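Long-range contacts in proteasome accessory factor B/C (PafBC) (Paenarthrobacter aurescens, PDB 6SJ9), which probably regulates transcription in the bacterial DNA damage response, combining winged helix-turn-helix regions with WYL domains: residues T99-A104 with T435-L440; G396-L401 with V423-E428; R506-S511 with V554-P559; D531-F536 with N548-R553. All blocks are in the same frame, centred on the assembly; numbering follows the deposited sequence.

Contact 1 (T99-A104 with T435-L440); sequences TVLLLA and TGLAML
Helices 95-118 and 427-441 cross almost at right angles in a buried contact where Ala-104 meets Gly-436 and Leu-437; the short segment axes make an angle of 99° and come within 8.5 Å. Small residues suit the crossing point. The CA-H of Gly-436 points at the carbonyl of Ala-104, with CA 3.5 Å from that O, and even a CB on this residue would probably clash with the same oxygen. Beside it Leu-437 branches over the other helix: its CD2 lies 3.7 Å from Ala-104 CB and also touches Val-100 CG1, whose side chain it crosses at about a right angle. The other methyl, CD1, reaches CD1 of Leu-101. Leu-440, one turn on, divides its branches in the same manner. CD1 rests on the backbone of Ala-104, 3.8 Å from the N, while CD2 meets Leu-103 CD2 at 3.8 Å. No hydrogen bond spans the interface, which is held by aliphatic packing and the CA-H...O contact of Gly-436. Around the crossing, helix 457-469 covers one flank, Leu-458 touching both Val-100 and Leu-437; Leu-107, further along helix 95-118, backs Leu-440, and Leu-530 of strand 517-530 lies against Thr-435.

Contact 2 (G396-L401 with V423-E428); sequences GYPDDL and VRFSEE
Val-423 is the hub where strand 421-424 meets the loop 396-401, and its branches reach Pro-398 and Leu-401. From CB, which faces the proline ring, the side chain forks. CG1, anti to the backbone N (chi1 172°), is pressed against Pro-398 CG at 3.3 Å, tighter than usual van der Waals contact. The same methyl sits over one face of the Phe-425 ring toward its rim, so it is wedged between proline and phenylalanine. CG2, beside the backbone N, meets Leu-401 CD1 at 3.5 Å and still lies 3.8 Å from Pro-398 CG. A beta-branched residue fits here because two methyls spring directly from CB and reach in two directions, one to Pro-398 and Phe-425, the other to Leu-401. With an alanine here both methyls are gone, and Pro-398 and Leu-401 would probably face a gap, with the Phe-425 ring losing the methyl over part of one face. Phe-425 itself turns an edge to the loop: Gly-396 O lies 3.4 Å from CE1, near the ring plane. Gly-396 has a positive phi of 76°, a conformation easy for a residue without a side chain. The order of helices and strands is that of a winged helix: loop 396-401 links helix 378-389, in the position of a recognition helix, to the hairpin 404-407/410-413, the probable wing, and the contact ties this loop to the strand that follows this hairpin.

Contact 3 (R506-S511 with V554-P559); sequences RLRYFS and VESLEP
Phe-510 swings its ring beside its own backbone N (chi1 -77°) and so brings it under Glu-555 CB, which the bulged backbone sets over one face. The CH-pi contact measures 3.8 Å from Glu-555 CB to the ring centroid. Glu-555 CG, anti to the backbone N (chi1 -164°), and the bend at chi2 then carry the carboxylate alongside Arg-508, its plane within 8° of the guanidinium plane. Glu-555 OE2 touches Arg-508 CD at 3.5 Å, but it stays 4.1 Å from NH1, beyond a salt bridge; the arginine spends its NE on Glu-519 instead. Glu-555 is placed by a classic beta bulge. Arg-508 O accepts Glu-555 N at 2.8 Å and, weakly, Ser-556 N at 3.4 Å, while Arg-508 N gives an almost straight bond to Ser-556 O, 3.0 Å away. Arg-506 and Glu-558 then form a regular hydrogen-bonded antiparallel pair, and a water joins Arg-506 O to Ser-556 OG. On the buried face Leu-507 and Leu-557 lie side by side, CD1 to CD2 3.6 Å, with Val-554 next to Leu-507; apolar side chains suit this face because helix 489-501 covers it with Ala-491 and Ile-495. Strand 554-560 forms an outer edge of the five-stranded sheet, and strand 517-530 flanks strand 503-510 on its other side.

Contact 4 (D531-F536 with N548-R553); sequences DSTWYF and NFRLDR
Phe-536 and Phe-549 exchange backbone hydrogen bonds across the hairpin 533-540/545-550 of the WYL domain, an antiparallel sheet consistent with its Sm fold. Phe-536 N reaches Phe-549 O at 2.9 Å, and Phe-549 N returns to Phe-536 O at 3.0 Å. As the second strand turns into a 3-10 segment, Leu-551 N still bonds to Trp-534 O (3.1 Å), though from above the carbonyl plane, 41° out of it. On the face bearing Tyr-535, Arg-550 grips Asp-552 side-on: NH2 meets OD2 at 2.8 Å in a salt bridge while NE holds OD1. Its NH1 gives a hydrogen bond to a water that also bonds to Tyr-535 OH. This triple hold fixes the guanidinium, nearly perpendicular to the tyrosine ring (84°), and leaves a face for Thr-533 CG2, 3.6 Å from NH1. With a lysine in its place, the single ammonium would probably leave part of the Asp-552 carboxylate without a mate and Thr-533 CG2 without a flat surface to rest on. The other face is aromatic and aliphatic. Trp-534 CB packs on Leu-551 CD2, and the leucine is backed by Ala-491 and Ile-495 of helix 489-501. Phe-536 takes the conformation with CG between backbone N and carbonyl carbon (chi1 61°), which slides its ring beneath its cross-strand neighbour: Phe-549 CB stands over one face, 4.0 Å from the Phe-536 ring centroid.

How the contacts relate
The contacts fall into two pairs, and contacts 1 and 2 close along the chain before contacts 3 and 4 open. Contacts 1 and 2, centres about 14 Å apart, share helix 427-441 and touch where Leu-101 packs on Tyr-397 and Phe-425; contact 2 forms within the chain that contact 1 spans. Helix 95-118, from the N-terminal half, is thereby packed against the PafC helix-turn-helix region. Contacts 3 and 4, centres about 13 Å apart, lie in one WYL sheet, contact 4 within the span of contact 3; Tyr-509 OH to Arg-550 N and Phe-510 O to Arg-553 NH2 tie them together. Contact 1 lies between contacts 2 and 4, whose centres are about 28 Å apart.

Contact 1 (T99-A104 with T435-L440)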
# COMPACT_ATOMS: atom_id res chain seq x y z
N THR A 99 -3.21 11.66 -1.98
CA THR A 99 -3.03 10.58 -2.95
C THR A 99 -1.58 10.12 -3.00
O THR A 99 -1.32 8.93 -2.98
CB THR A 99 -3.49 11.03 -4.34
OG1 THR A 99 -4.81 11.57 -4.25
CG2 THR A 99 -3.49 9.85 -5.32
N VAL A 100 -0.63 11.06 -2.98
CA VAL A 100 0.78 10.69 -2.90
C VAL A 100 1.03 9.86 -1.66
O VAL A 100 1.67 8.80 -1.70
CB VAL A 100 1.65 11.95 -2.86
CG1 VAL A 100 3.15 11.51 -2.55
CG2 VAL A 100 1.53 12.71 -4.12
N LEU A 101 0.47 10.31 -0.55
CA LEU A 101 0.64 9.61 0.72
C LEU A 101 0.14 8.18 0.63
O LEU A 101 0.61 7.30 1.36
CB LEU A 101 -0.09 10.39 1.79
CG LEU A 101 0.34 10.07 3.19
CD1 LEU A 101 1.77 10.45 3.30
CD2 LEU A 101 -0.52 10.87 4.08
N LEU A 102 -0.87 7.95 -0.21
CA LEU A 102 -1.43 6.63 -0.42
C LEU A 102 -0.44 5.69 -1.09
O LEU A 102 -0.30 4.52 -0.70
CB LEU A 102 -2.67 6.78 -1.28
CG LEU A 102 -3.45 5.57 -1.72
CD1 LEU A 102 -3.57 4.61 -0.55
CD2 LEU A 102 -4.86 6.10 -2.14
N LEU A 103 0.30 6.19 -2.06
CA LEU A 103 1.31 5.37 -2.71
C LEU A 103 2.43 5.08 -1.72
O LEU A 103 2.93 3.97 -1.64
CB LEU A 103 1.82 6.08 -3.98
CG LEU A 103 2.79 5.31 -4.82
CD1 LEU A 103 2.28 3.95 -5.12
CD2 LEU A 103 3.14 6.12 -6.11
N ALA A 104 2.79 6.10 -0.92
CA ALA A 104 3.84 5.92 0.07
C ALA A 104 3.48 4.82 1.07
O ALA A 104 4.33 4.04 1.48
CB ALA A 104 4.06 7.26 0.80
N THR A 435 9.05 6.82 5.32
CA THR A 435 9.89 5.88 4.62
C THR A 435 9.41 5.67 3.19
O THR A 435 10.22 5.64 2.26
CB THR A 435 9.95 4.57 5.38
OG1 THR A 435 10.50 4.88 6.67
CG2 THR A 435 10.89 3.60 4.65
N GLY A 436 8.09 5.53 3.01
CA GLY A 436 7.55 5.38 1.65
C GLY A 436 7.75 6.66 0.85
O GLY A 436 8.09 6.61 -0.34
N LEU A 437 7.61 7.82 1.52
CA LEU A 437 7.82 9.07 0.82
C LEU A 437 9.28 9.24 0.43
O LEU A 437 9.58 9.82 -0.62
CB LEU A 437 7.36 10.26 1.68
CG LEU A 437 5.83 10.32 1.90
CD1 LEU A 437 5.52 11.30 3.01
CD2 LEU A 437 5.11 10.78 0.61
N ALA A 438 10.22 8.77 1.26
CA ALA A 438 11.62 8.96 0.88
C ALA A 438 12.01 8.08 -0.30
O ALA A 438 12.83 8.48 -1.14
CB ALA A 438 12.53 8.76 2.09
N MSE A 439 11.43 6.89 -0.41
CA MSE A 439 11.67 6.08 -1.61
C MSE A 439 11.07 6.82 -2.84
O MSE A 439 11.72 6.93 -3.88
CB MSE A 439 11.06 4.71 -1.45
CG MSE A 439 11.74 3.80 -0.43
SE MSE A 439 13.62 3.42 -0.98
CE MSE A 439 13.42 1.76 -1.94
N LEU A 440 9.83 7.32 -2.71
CA LEU A 440 9.25 8.10 -3.81
C LEU A 440 10.12 9.30 -4.15
O LEU A 440 10.28 9.64 -5.32
CB LEU A 440 7.82 8.58 -3.47
CG LEU A 440 6.78 7.46 -3.38
CD1 LEU A 440 5.40 8.00 -2.94
CD2 LEU A 440 6.67 6.75 -4.75

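Contact 2 (G396-L401 with V423-E428)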
# COMPACT_ATOMS: atom_id res chain seq x y z
N GLY A 396 -2.64 2.80 9.26
CA GLY A 396 -2.08 4.09 9.56
C GLY A 396 -2.41 5.15 8.53
O GLY A 396 -2.01 6.31 8.73
N TYR A 397 -3.09 4.76 7.32
CA TYR A 397 -3.60 5.72 6.35
C TYR A 397 -5.07 5.97 6.69
O TYR A 397 -5.84 5.01 6.80
CB TYR A 397 -3.47 5.20 4.91
CG TYR A 397 -3.76 6.29 3.87
CD1 TYR A 397 -2.76 7.19 3.49
CD2 TYR A 397 -5.05 6.49 3.37
CE1 TYR A 397 -3.03 8.21 2.57
CE2 TYR A 397 -5.32 7.51 2.46
CZ TYR A 397 -4.31 8.38 2.08
OH TYR A 397 -4.57 9.41 1.18
N PRO A 398 -5.53 7.22 6.82
CA PRO A 398 -6.91 7.46 7.29
C PRO A 398 -7.97 7.19 6.23
O PRO A 398 -7.75 7.39 5.03
CB PRO A 398 -6.91 8.94 7.67
CG PRO A 398 -5.55 9.47 7.16
CD PRO A 398 -4.86 8.44 6.38
N ASP A 399 -9.17 6.79 6.69
CA ASP A 399 -10.23 6.32 5.80
C ASP A 399 -11.11 7.45 5.26
O ASP A 399 -11.94 7.20 4.38
CB ASP A 399 -11.12 5.28 6.50
CG ASP A 399 -11.74 5.79 7.79
OD1 ASP A 399 -12.57 6.73 7.72
OD2 ASP A 399 -11.39 5.27 8.87
N ASP A 400 -10.99 8.65 5.81
CA ASP A 400 -11.86 9.78 5.46
C ASP A 400 -11.08 10.86 4.73
O ASP A 400 -11.26 12.05 5.00
CB ASP A 400 -12.54 10.34 6.71
CG ASP A 400 -11.56 10.59 7.88
OD1 ASP A 400 -10.33 10.62 7.67
OD2 ASP A 400 -12.04 10.81 9.03
N LEU A 401 -10.15 10.48 3.86
CA LEU A 401 -9.33 11.45 3.14
C LEU A 401 -9.65 11.65 1.65
O LEU A 401 -9.56 12.78 1.17
CB LEU A 401 -7.86 11.05 3.32
CG LEU A 401 -6.71 12.07 3.38
CD1 LEU A 401 -7.03 13.21 4.32
CD2 LEU A 401 -5.37 11.40 3.76
N VAL A 423 -5.81 15.35 9.70
CA VAL A 423 -5.48 13.99 10.02
C VAL A 423 -4.46 14.00 11.14
O VAL A 423 -3.57 14.87 11.15
CB VAL A 423 -4.92 13.25 8.78
CG1 VAL A 423 -4.40 11.86 9.16
CG2 VAL A 423 -5.94 13.22 7.65
N ARG A 424 -4.60 13.08 12.08
CA ARG A 424 -3.66 12.92 13.16
C ARG A 424 -2.84 11.69 12.83
O ARG A 424 -3.40 10.67 12.45
CB ARG A 424 -4.36 12.77 14.50
CG ARG A 424 -3.40 12.50 15.65
CD ARG A 424 -4.01 12.83 17.00
NE ARG A 424 -4.50 14.20 17.00
CZ ARG A 424 -4.88 14.87 18.10
NH1 ARG A 424 -5.33 16.12 18.02
NH2 ARG A 424 -4.82 14.28 19.29
N PHE A 425 -1.53 11.79 12.98
CA PHE A 425 -0.64 10.66 12.86
C PHE A 425 0.12 10.52 14.16
O PHE A 425 0.62 11.51 14.69
CB PHE A 425 0.35 10.81 11.70
CG PHE A 425 -0.29 10.82 10.33
CD1 PHE A 425 -0.63 9.64 9.69
CD2 PHE A 425 -0.55 12.01 9.69
CE1 PHE A 425 -1.23 9.64 8.40
CE2 PHE A 425 -1.12 12.03 8.42
CZ PHE A 425 -1.46 10.86 7.77
N SER A 426 0.27 9.30 14.64
CA SER A 426 1.24 9.06 15.69
C SER A 426 2.67 9.16 15.12
O SER A 426 2.90 9.17 13.89
CB SER A 426 1.03 7.68 16.28
OG SER A 426 1.18 6.67 15.25
N GLU A 427 3.64 9.17 16.03
CA GLU A 427 5.03 9.17 15.63
C GLU A 427 5.33 7.99 14.71
O GLU A 427 5.93 8.15 13.65
CB GLU A 427 5.93 9.17 16.87
CG GLU A 427 7.42 9.20 16.51
CD GLU A 427 8.32 9.34 17.72
OE1 GLU A 427 7.83 9.63 18.82
OE2 GLU A 427 9.54 9.16 17.58
N GLU A 428 4.83 6.80 15.07
CA GLU A 428 5.13 5.58 14.33
C GLU A 428 4.51 5.59 12.94
O GLU A 428 5.15 5.18 11.97
CB GLU A 428 4.65 4.36 15.13
CG GLU A 428 5.46 4.09 16.44
CD GLU A 428 5.19 5.08 17.62
OE1 GLU A 428 4.23 5.90 17.57
OE2 GLU A 428 5.98 5.03 18.61

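Contact 3 (R506-S511 with V554-P559)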
# COMPACT_ATOMS: atom_id res chain seq x y z
N ARG A 506 32.00 -10.89 -6.32
CA ARG A 506 31.59 -12.23 -5.95
C ARG A 506 30.94 -12.16 -4.57
O ARG A 506 31.61 -11.82 -3.60
CB ARG A 506 32.80 -13.16 -5.85
CG ARG A 506 32.44 -14.64 -5.62
CD ARG A 506 31.69 -15.22 -6.79
NE ARG A 506 31.62 -16.68 -6.76
CZ ARG A 506 30.89 -17.39 -7.60
NH1 ARG A 506 30.18 -16.76 -8.53
NH2 ARG A 506 30.86 -18.72 -7.51
N LEU A 507 29.67 -12.53 -4.50
CA LEU A 507 28.87 -12.44 -3.29
C LEU A 507 28.55 -13.84 -2.78
O LEU A 507 28.13 -14.73 -3.55
CB LEU A 507 27.56 -11.68 -3.56
CG LEU A 507 26.48 -11.88 -2.52
CD1 LEU A 507 26.88 -11.23 -1.16
CD2 LEU A 507 25.16 -11.31 -3.13
N ARG A 508 28.78 -14.05 -1.50
CA ARG A 508 28.31 -15.22 -0.76
C ARG A 508 27.21 -14.74 0.17
O ARG A 508 27.45 -13.91 1.04
CB ARG A 508 29.43 -15.89 -0.00
CG ARG A 508 30.33 -16.71 -0.98
CD ARG A 508 31.45 -17.27 -0.17
NE ARG A 508 32.46 -17.86 -0.99
CZ ARG A 508 33.69 -18.09 -0.53
NH1 ARG A 508 33.97 -17.75 0.73
NH2 ARG A 508 34.60 -18.65 -1.31
N TYR A 509 25.98 -15.18 -0.06
CA TYR A 509 24.82 -14.61 0.59
C TYR A 509 24.22 -15.71 1.47
O TYR A 509 23.91 -16.77 0.95
CB TYR A 509 23.82 -14.14 -0.45
CG TYR A 509 22.70 -13.27 0.07
CD1 TYR A 509 22.97 -12.05 0.66
CD2 TYR A 509 21.36 -13.65 -0.08
CE1 TYR A 509 21.96 -11.20 1.13
CE2 TYR A 509 20.32 -12.81 0.42
CZ TYR A 509 20.64 -11.59 1.02
OH TYR A 509 19.66 -10.71 1.47
N PHE A 510 24.06 -15.44 2.78
CA PHE A 510 23.42 -16.39 3.69
C PHE A 510 21.97 -16.66 3.29
O PHE A 510 21.24 -15.76 2.89
CB PHE A 510 23.43 -15.88 5.13
CG PHE A 510 24.74 -16.00 5.82
CD1 PHE A 510 25.30 -17.22 6.06
CD2 PHE A 510 25.39 -14.86 6.29
CE1 PHE A 510 26.50 -17.33 6.69
CE2 PHE A 510 26.56 -14.94 6.94
CZ PHE A 510 27.13 -16.19 7.14
N SER A 511 21.55 -17.90 3.42
CA SER A 511 20.14 -18.22 3.35
C SER A 511 19.41 -17.66 4.58
O SER A 511 20.03 -17.17 5.54
CB SER A 511 19.95 -19.72 3.30
OG SER A 511 20.43 -20.20 4.55
N VAL A 554 25.08 -10.64 4.06
CA VAL A 554 26.28 -10.93 3.31
C VAL A 554 27.21 -11.77 4.15
O VAL A 554 27.59 -11.37 5.25
CB VAL A 554 26.96 -9.61 2.89
CG1 VAL A 554 28.37 -9.89 2.35
CG2 VAL A 554 26.09 -8.94 1.85
N GLU A 555 27.64 -12.90 3.61
CA GLU A 555 28.72 -13.62 4.29
C GLU A 555 30.07 -13.08 3.85
O GLU A 555 30.93 -12.83 4.69
CB GLU A 555 28.67 -15.12 4.04
CG GLU A 555 29.52 -15.91 5.04
CD GLU A 555 30.87 -16.31 4.49
OE1 GLU A 555 31.83 -16.35 5.29
OE2 GLU A 555 30.97 -16.60 3.28
N SER A 556 30.25 -12.83 2.56
CA SER A 556 31.47 -12.15 2.17
C SER A 556 31.25 -11.58 0.78
O SER A 556 30.41 -12.07 0.01
CB SER A 556 32.69 -13.09 2.20
OG SER A 556 32.57 -14.01 1.16
N LEU A 557 32.02 -10.54 0.47
CA LEU A 557 32.00 -9.89 -0.84
C LEU A 557 33.44 -9.62 -1.22
O LEU A 557 34.17 -9.04 -0.41
CB LEU A 557 31.29 -8.55 -0.78
CG LEU A 557 29.79 -8.57 -0.72
CD1 LEU A 557 29.34 -7.23 -0.22
CD2 LEU A 557 29.32 -8.76 -2.11
N GLU A 558 33.82 -10.00 -2.45
CA GLU A 558 35.14 -9.82 -2.98
C GLU A 558 35.02 -9.45 -4.45
O GLU A 558 34.32 -10.14 -5.22
CB GLU A 558 36.04 -11.07 -2.87
CG GLU A 558 35.85 -11.94 -1.66
CD GLU A 558 36.65 -11.46 -0.44
OE1 GLU A 558 37.32 -10.40 -0.53
OE2 GLU A 558 36.62 -12.16 0.62
N PRO A 559 35.83 -8.51 -4.90
CA PRO A 559 35.96 -8.28 -6.34
C PRO A 559 36.38 -9.57 -7.03
O PRO A 559 37.11 -10.39 -6.47
CB PRO A 559 37.06 -7.21 -6.43
CG PRO A 559 37.08 -6.55 -5.02
CD PRO A 559 36.73 -7.67 -4.08
O HOH W 1 32.87 -13.49 -1.81

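Contact 4 (D531-F536 with N548-R553)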
# COMPACT_ATOMS: atom_id res chain seq x y z
N ASP A 531 13.97 1.73 7.16
CA ASP A 531 13.58 1.17 8.46
C ASP A 531 14.80 0.66 9.21
O ASP A 531 14.85 -0.50 9.62
CB ASP A 531 12.55 0.05 8.30
CG ASP A 531 11.88 -0.33 9.63
OD1 ASP A 531 11.97 0.49 10.58
OD2 ASP A 531 11.31 -1.44 9.75
N SER A 532 15.85 1.49 9.27
CA SER A 532 17.11 1.18 9.95
C SER A 532 17.85 -0.04 9.37
O SER A 532 18.74 -0.59 10.02
CB SER A 532 16.86 0.95 11.45
OG SER A 532 16.28 2.12 12.01
N THR A 533 17.54 -0.47 8.13
CA THR A 533 18.19 -1.61 7.49
C THR A 533 18.90 -1.22 6.20
O THR A 533 18.31 -0.53 5.34
CB THR A 533 17.18 -2.72 7.23
OG1 THR A 533 16.49 -2.99 8.44
CG2 THR A 533 17.86 -4.00 6.75
N TRP A 534 20.13 -1.72 6.02
CA TRP A 534 20.85 -1.46 4.78
C TRP A 534 20.56 -2.55 3.75
O TRP A 534 20.51 -3.74 4.07
CB TRP A 534 22.36 -1.32 5.00
CG TRP A 534 22.70 0.03 5.54
CD1 TRP A 534 22.91 0.37 6.85
CD2 TRP A 534 22.76 1.24 4.79
NE1 TRP A 534 23.12 1.73 6.95
CE2 TRP A 534 23.05 2.29 5.70
CE3 TRP A 534 22.63 1.54 3.42
CZ2 TRP A 534 23.21 3.63 5.30
CZ3 TRP A 534 22.78 2.88 3.01
CH2 TRP A 534 23.05 3.92 3.98
N TYR A 535 20.40 -2.13 2.52
CA TYR A 535 20.19 -3.03 1.41
C TYR A 535 21.11 -2.63 0.27
O TYR A 535 21.57 -1.48 0.19
CB TYR A 535 18.75 -2.97 0.86
CG TYR A 535 17.65 -3.30 1.84
CD1 TYR A 535 17.18 -2.34 2.76
CD2 TYR A 535 17.03 -4.53 1.81
CE1 TYR A 535 16.14 -2.64 3.64
CE2 TYR A 535 16.02 -4.85 2.66
CZ TYR A 535 15.57 -3.89 3.57
OH TYR A 535 14.55 -4.22 4.42
N PHE A 536 21.42 -3.58 -0.62
CA PHE A 536 22.04 -3.13 -1.86
C PHE A 536 21.33 -3.78 -3.03
O PHE A 536 21.06 -4.99 -3.03
CB PHE A 536 23.54 -3.36 -1.94
CG PHE A 536 23.97 -4.79 -1.84
CD1 PHE A 536 23.94 -5.48 -0.63
CD2 PHE A 536 24.52 -5.41 -2.94
CE1 PHE A 536 24.36 -6.78 -0.55
CE2 PHE A 536 24.96 -6.71 -2.85
CZ PHE A 536 24.88 -7.39 -1.67
N ASN A 548 17.54 -7.33 -4.74
CA ASN A 548 17.84 -6.45 -3.62
C ASN A 548 18.17 -7.33 -2.44
O ASN A 548 17.33 -8.11 -2.01
CB ASN A 548 16.66 -5.51 -3.30
CG ASN A 548 16.51 -4.49 -4.36
OD1 ASN A 548 17.10 -3.42 -4.24
ND2 ASN A 548 15.85 -4.82 -5.46
N PHE A 549 19.40 -7.20 -1.95
CA PHE A 549 19.94 -8.04 -0.90
C PHE A 549 20.05 -7.25 0.40
O PHE A 549 20.23 -6.03 0.39
CB PHE A 549 21.35 -8.54 -1.32
CG PHE A 549 21.38 -9.37 -2.64
CD1 PHE A 549 21.65 -8.76 -3.86
CD2 PHE A 549 21.23 -10.74 -2.62
CE1 PHE A 549 21.74 -9.53 -5.06
CE2 PHE A 549 21.30 -11.53 -3.80
CZ PHE A 549 21.53 -10.92 -5.01
N ARG A 550 20.02 -7.97 1.50
CA ARG A 550 20.21 -7.39 2.83
C ARG A 550 21.69 -7.41 3.16
O ARG A 550 22.32 -8.48 3.12
CB ARG A 550 19.44 -8.17 3.90
CG ARG A 550 17.89 -8.06 3.79
CD ARG A 550 17.18 -8.86 4.89
NE ARG A 550 17.59 -8.49 6.26
CZ ARG A 550 16.96 -7.57 7.01
NH1 ARG A 550 15.88 -6.95 6.54
NH2 ARG A 550 17.40 -7.28 8.25
N LEU A 551 22.23 -6.24 3.51
CA LEU A 551 23.63 -6.17 3.91
C LEU A 551 23.92 -7.13 5.05
O LEU A 551 24.99 -7.78 5.08
CB LEU A 551 23.99 -4.73 4.30
CG LEU A 551 25.49 -4.42 4.35
CD1 LEU A 551 26.05 -4.58 2.98
CD2 LEU A 551 25.68 -2.98 4.76
N ASP A 552 22.98 -7.25 5.99
CA ASP A 552 23.28 -8.07 7.15
C ASP A 552 23.15 -9.52 6.83
O ASP A 552 23.24 -10.33 7.75
CB ASP A 552 22.38 -7.71 8.38
CG ASP A 552 20.88 -8.04 8.19
OD1 ASP A 552 20.47 -8.83 7.30
OD2 ASP A 552 20.08 -7.50 9.00
N ARG A 553 22.93 -9.87 5.55
CA ARG A 553 22.99 -11.28 5.15
C ARG A 553 24.19 -11.60 4.28
O ARG A 553 24.32 -12.74 3.84
CB ARG A 553 21.68 -11.74 4.48
CG ARG A 553 20.67 -11.89 5.60
CD ARG A 553 19.48 -12.77 5.35
NE ARG A 553 19.56 -13.76 4.28
CZ ARG A 553 18.46 -14.19 3.68
NH1 ARG A 553 17.30 -13.69 4.09
NH2 ARG A 553 18.50 -15.07 2.70
O HOH W 2 20.84 -5.49 6.38
O HOH W 3 14.18 -7.23 4.31